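Local coordinates for putative short-chain dehydrogenase/reductase (Corynebacterium glutamicum, PDB 3E9N), which is of unverified function but, as a short-chain dehydrogenase/reductase family member, may act as an NAD(P)-dependent oxidoreductase, possibly an acetoacetyl-CoA reductase, at residues Ile19-Val22 with Lys23-Arg27; Asp68-Lys71 with Asn72-His75. All coordinates share one frame; numbering follows the deposited sequence.

Overall arrangement
Both contacts are local and lie at separate places in one Rossmann-type fold with a seven-stranded parallel sheet. Contact 1 runs along the second half of helix 16-25 and just past it; this helix is the crossover between strands 7-11 and 30-35. Contact 2 is a turn in the loop between helix 57-63 and strand 78-81. Their centres are about 20 Å apart and their nearest atoms about 11 Å apart, so they do not touch. They share the same two strands: Ile21 and Leu25 pack on 7-11, Val22 and Leu25 on 30-35, and Leu70 and Leu73 of contact 2 reach both. In this family, helix 16-25 typically follows the glycine-rich dinucleotide-binding turn.

Contact 1. Residues Ile19-Val22 with Lys23-Arg27; sequences IEIV and KDLSR
Residues Ile19-Val22 and Lys23-Arg27 continue helix 16-25 as far as about Leu25, with Ser26 and Arg27 following, and each of four carbonyls accepts an amide four residues on. The bond from Leu25 N to Ile21 O is 3.0 Å and almost straight, at 175°. The bond from Ser26 N to Val22 O is more bent. Ser26 OG also turns back and donates to Lys23 O at 2.9 Å. It approaches from above the carbonyl plane.

On the more exposed side, Glu20 and Lys23 run alongside each other in the same direction. The Glu20 chain bends at chi2, and the Lys23 chain bends near its end. These bends bring Lys23 NZ within 3.2 Å of Glu20 OE1 in a salt bridge. The ammonium sits on the syn side of the carboxylate, 28° out of its plane. A weaker bond joins Lys23 NZ to Glu20 OE2 at 3.5 Å. Glu20 also lies against Ala207 of helix 203-214.

On the buried side, Ile21 and Leu25 are neighbours one helical turn apart. Ile21 CG2 touches Leu25 CD1 at 3.9 Å. Both side chains rest on Val10 of strand 7-11, and Leu25 also meets Val31 of strand 30-35. Val22 lies on Val31 and Ala33. This is helix-on-sheet packing in the first beta-alpha-beta unit of the Rossmann fold.

Asp24 swings its carboxylate anti to the backbone N (chi1 179°), and OD2 forms a salt bridge with Arg211 of helix 203-214. That helix also covers Ile21 through Ile210.

The chemistry divides the helix by side: Ile21, Val22 and Leu25 bury carbon against the sheet, the Glu20-Lys23 ion pair lies at the more exposed side, and Asp24 ties the helix to its neighbour by charge.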
loop_
_atom_site.group_PDB
_atom_site.type_symbol
_atom_site.label_atom_id
_atom_site.label_comp_id
_atom_site.label_asym_id
_atom_site.label_seq_id
_atom_site.Cartn_x
_atom_site.Cartn_y
_atom_site.Cartn_z
ATOM N N ILE A 19 -11.108 20.329 19.581
ATOM C CA ILE A 19 -11.203 21.742 19.941
ATOM C C ILE A 19 -10.746 22.654 18.819
ATOM O O ILE A 19 -11.473 23.601 18.448
ATOM C CB ILE A 19 -10.418 22.062 21.231
ATOM C CG1 ILE A 19 -11.127 21.415 22.446
ATOM C CG2 ILE A 19 -10.257 23.608 21.431
ATOM C CD1 ILE A 19 -10.192 21.159 23.673
ATOM N N GLU A 20 -9.555 22.400 18.266
ATOM C CA GLU A 20 -9.078 23.230 17.159
ATOM C C GLU A 20 -9.987 23.093 15.926
ATOM O O GLU A 20 -10.213 24.070 15.207
ATOM C CB GLU A 20 -7.607 22.944 16.802
ATOM C CG GLU A 20 -6.578 23.222 17.902
ATOM C CD GLU A 20 -6.593 24.657 18.365
ATOM O OE1 GLU A 20 -6.450 24.876 19.581
ATOM O OE2 GLU A 20 -6.800 25.581 17.543
ATOM N N ILE A 21 -10.509 21.897 15.674
ATOM C CA ILE A 21 -11.394 21.694 14.519
ATOM C C ILE A 21 -12.714 22.471 14.728
ATOM O O ILE A 21 -13.221 23.136 13.814
ATOM C CB ILE A 21 -11.674 20.187 14.256
ATOM C CG1 ILE A 21 -10.365 19.504 13.826
ATOM C CG2 ILE A 21 -12.821 20.011 13.252
ATOM C CD1 ILE A 21 -10.378 17.961 13.859
ATOM N N VAL A 22 -13.251 22.427 15.942
ATOM C CA VAL A 22 -14.488 23.183 16.198
ATOM C C VAL A 22 -14.280 24.679 16.013
ATOM O O VAL A 22 -15.120 25.348 15.388
ATOM C CB VAL A 22 -15.088 22.923 17.605
ATOM C CG1 VAL A 22 -16.145 23.969 17.892
ATOM C CG2 VAL A 22 -15.675 21.500 17.692
ATOM N N LYS A 23 -13.169 25.211 16.540
ATOM C CA LYS A 23 -12.918 26.656 16.387
ATOM C C LYS A 23 -12.794 26.999 14.906
ATOM O O LYS A 23 -13.284 28.036 14.481
ATOM C CB LYS A 23 -11.684 27.149 17.182
ATOM C CG LYS A 23 -11.558 26.583 18.592
ATOM C CD LYS A 23 -10.711 27.422 19.604
ATOM C CE LYS A 23 -9.308 27.711 19.054
ATOM N NZ LYS A 23 -8.215 27.530 20.078
ATOM N N ASP A 24 -12.176 26.134 14.101
ATOM C CA ASP A 24 -11.978 26.484 12.679
ATOM C C ASP A 24 -13.284 26.501 11.908
ATOM O O ASP A 24 -13.555 27.449 11.182
ATOM C CB ASP A 24 -10.988 25.546 11.971
ATOM C CG ASP A 24 -10.811 25.886 10.504
ATOM O OD1 ASP A 24 -9.995 26.758 10.230
ATOM O OD2 ASP A 24 -11.457 25.311 9.593
ATOM N N LEU A 25 -14.064 25.432 12.051
ATOM C CA LEU A 25 -15.323 25.269 11.320
ATOM C C LEU A 25 -16.409 26.253 11.717
ATOM O O LEU A 25 -17.375 26.421 10.981
ATOM C CB LEU A 25 -15.893 23.858 11.571
ATOM C CG LEU A 25 -15.087 22.660 11.044
ATOM C CD1 LEU A 25 -15.866 21.323 11.294
ATOM C CD2 LEU A 25 -14.813 22.882 9.562
ATOM N N SER A 26 -16.287 26.799 12.929
ATOM C CA SER A 26 -17.274 27.720 13.480
ATOM C C SER A 26 -17.201 29.033 12.719
ATOM O O SER A 26 -18.083 29.858 12.860
ATOM C CB SER A 26 -17.095 27.945 14.997
ATOM O OG SER A 26 -15.936 28.720 15.309
ATOM N N ARG A 27 -16.154 29.235 11.921
ATOM C CA ARG A 27 -16.096 30.407 11.078
ATOM C C ARG A 27 -17.279 30.400 10.094
ATOM O O ARG A 27 -17.870 31.447 9.816
ATOM C CB ARG A 27 -14.744 30.528 10.341
ATOM C CG ARG A 27 -13.502 30.637 11.309
ATOM C CD ARG A 27 -12.171 29.986 10.759
ATOM N NE ARG A 27 -11.899 30.365 9.371
ATOM C CZ ARG A 27 -11.011 29.778 8.564
ATOM N NH1 ARG A 27 -10.275 28.762 8.976
ATOM N NH2 ARG A 27 -10.868 30.212 7.315
#

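Contact 2. Residues Asp68-Lys71 with Asn72-His75; sequences DKLK and NLDH
Leu70 O accepts two bonds where the chain turns at Leu70-Leu73, a type I beta turn. A water donates to it at 2.9 Å. Leu73 N also reaches it, at 3.3 Å; this bond is weak but fairly straight, at 164°. The same water donates to Leu73 O at 2.6 Å, so it bridges the two ends of the turn.

The leucine side chains also meet. They cross obliquely, and Leu70 CD2 touches Leu73 CD1 at 3.8 Å. Both rest on Val9 of strand 7-11 and Tyr32 of strand 30-35.

Charged groups flank the turn. The long Lys71 chain, extended beyond CG, runs back to Asp68, where NZ forms a salt bridge to OD1 at 2.7 Å. Lys71 N also bonds to Asp68 O, at 2.9 Å. Past the turn, His75 ND1 donates to Asp74 OD1 at 2.6 Å, with the acceptor close to the ring plane. Nearness to the carboxylate would probably favour a protonated imidazole.

The chemistry implies a surface turn closed by one weak backbone bond and a bridging water, braced at its start by Lys71 and Asp68, with the two leucines packing on the sheet.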
loop_
_atom_site.group_PDB
_atom_site.type_symbol
_atom_site.label_atom_id
_atom_site.label_comp_id
_atom_site.label_asym_id
_atom_site.label_seq_id
_atom_site.Cartn_x
_atom_site.Cartn_y
_atom_site.Cartn_z
ATOM N N ASP A 68 -29.743 11.747 19.764
ATOM C CA ASP A 68 -31.020 12.494 19.604
ATOM C C ASP A 68 -30.858 13.915 19.065
ATOM O O ASP A 68 -31.601 14.314 18.160
ATOM C CB ASP A 68 -31.806 12.552 20.924
ATOM C CG ASP A 68 -32.575 11.231 21.248
ATOM O OD1 ASP A 68 -32.942 10.364 20.367
ATOM O OD2 ASP A 68 -32.810 11.074 22.451
ATOM N N LYS A 69 -29.905 14.668 19.612
ATOM C CA LYS A 69 -29.692 16.038 19.189
ATOM C C LYS A 69 -29.138 16.196 17.749
ATOM O O LYS A 69 -29.041 17.313 17.249
ATOM C CB LYS A 69 -28.784 16.765 20.166
ATOM C CG LYS A 69 -29.504 17.324 21.446
ATOM C CD LYS A 69 -28.495 17.414 22.652
ATOM C CE LYS A 69 -28.973 18.390 23.800
ATOM N NZ LYS A 69 -28.093 19.670 23.819
ATOM N N LEU A 70 -28.841 15.084 17.078
ATOM C CA LEU A 70 -28.373 15.173 15.688
ATOM C C LEU A 70 -29.477 14.672 14.818
ATOM O O LEU A 70 -29.385 14.748 13.577
ATOM C CB LEU A 70 -27.102 14.345 15.407
ATOM C CG LEU A 70 -25.810 14.744 16.136
ATOM C CD1 LEU A 70 -24.613 13.790 15.722
ATOM C CD2 LEU A 70 -25.463 16.200 15.911
ATOM N N LYS A 71 -30.518 14.149 15.445
ATOM C CA LYS A 71 -31.571 13.511 14.650
ATOM C C LYS A 71 -32.405 14.469 13.770
ATOM O O LYS A 71 -32.932 14.065 12.738
ATOM C CB LYS A 71 -32.493 12.691 15.540
ATOM C CG LYS A 71 -32.094 11.221 15.655
ATOM C CD LYS A 71 -32.558 10.673 17.023
ATOM C CE LYS A 71 -32.115 9.227 17.240
ATOM N NZ LYS A 71 -32.965 8.577 18.278
ATOM N N ASN A 72 -32.494 15.730 14.161
ATOM C CA ASN A 72 -33.293 16.670 13.427
ATOM C C ASN A 72 -32.545 17.285 12.253
ATOM O O ASN A 72 -33.120 18.038 11.547
ATOM C CB ASN A 72 -33.764 17.799 14.392
ATOM C CG ASN A 72 -32.715 18.871 14.566
ATOM O OD1 ASN A 72 -32.632 19.810 13.773
ATOM N ND2 ASN A 72 -31.867 18.718 15.565
ATOM N N LEU A 73 -31.256 17.011 12.064
ATOM C CA LEU A 73 -30.476 17.632 10.944
ATOM C C LEU A 73 -30.824 17.014 9.638
ATOM O O LEU A 73 -30.744 15.818 9.484
ATOM C CB LEU A 73 -28.957 17.527 11.172
ATOM C CG LEU A 73 -28.506 18.083 12.519
ATOM C CD1 LEU A 73 -26.997 17.865 12.851
ATOM C CD2 LEU A 73 -28.924 19.544 12.587
ATOM N N ASP A 74 -31.246 17.807 8.680
ATOM C CA ASP A 74 -31.636 17.219 7.395
ATOM C C ASP A 74 -30.612 17.512 6.300
ATOM O O ASP A 74 -30.722 16.972 5.209
ATOM C CB ASP A 74 -33.030 17.724 6.951
ATOM C CG ASP A 74 -33.095 19.259 6.839
ATOM O OD1 ASP A 74 -32.260 19.891 6.133
ATOM O OD2 ASP A 74 -33.984 19.841 7.471
ATOM N N HIS A 75 -29.659 18.395 6.580
ATOM C CA HIS A 75 -28.465 18.561 5.715
ATOM C C HIS A 75 -27.218 18.590 6.623
ATOM O O HIS A 75 -27.160 19.374 7.555
ATOM C CB HIS A 75 -28.549 19.863 4.936
ATOM C CG HIS A 75 -29.517 19.832 3.792
ATOM N ND1 HIS A 75 -30.886 19.743 3.970
ATOM C CD2 HIS A 75 -29.320 19.911 2.454
ATOM C CE1 HIS A 75 -31.486 19.747 2.789
ATOM N NE2 HIS A 75 -30.562 19.849 1.853
HETATM O O HOH W 1 -29.842 13.868 10.858
#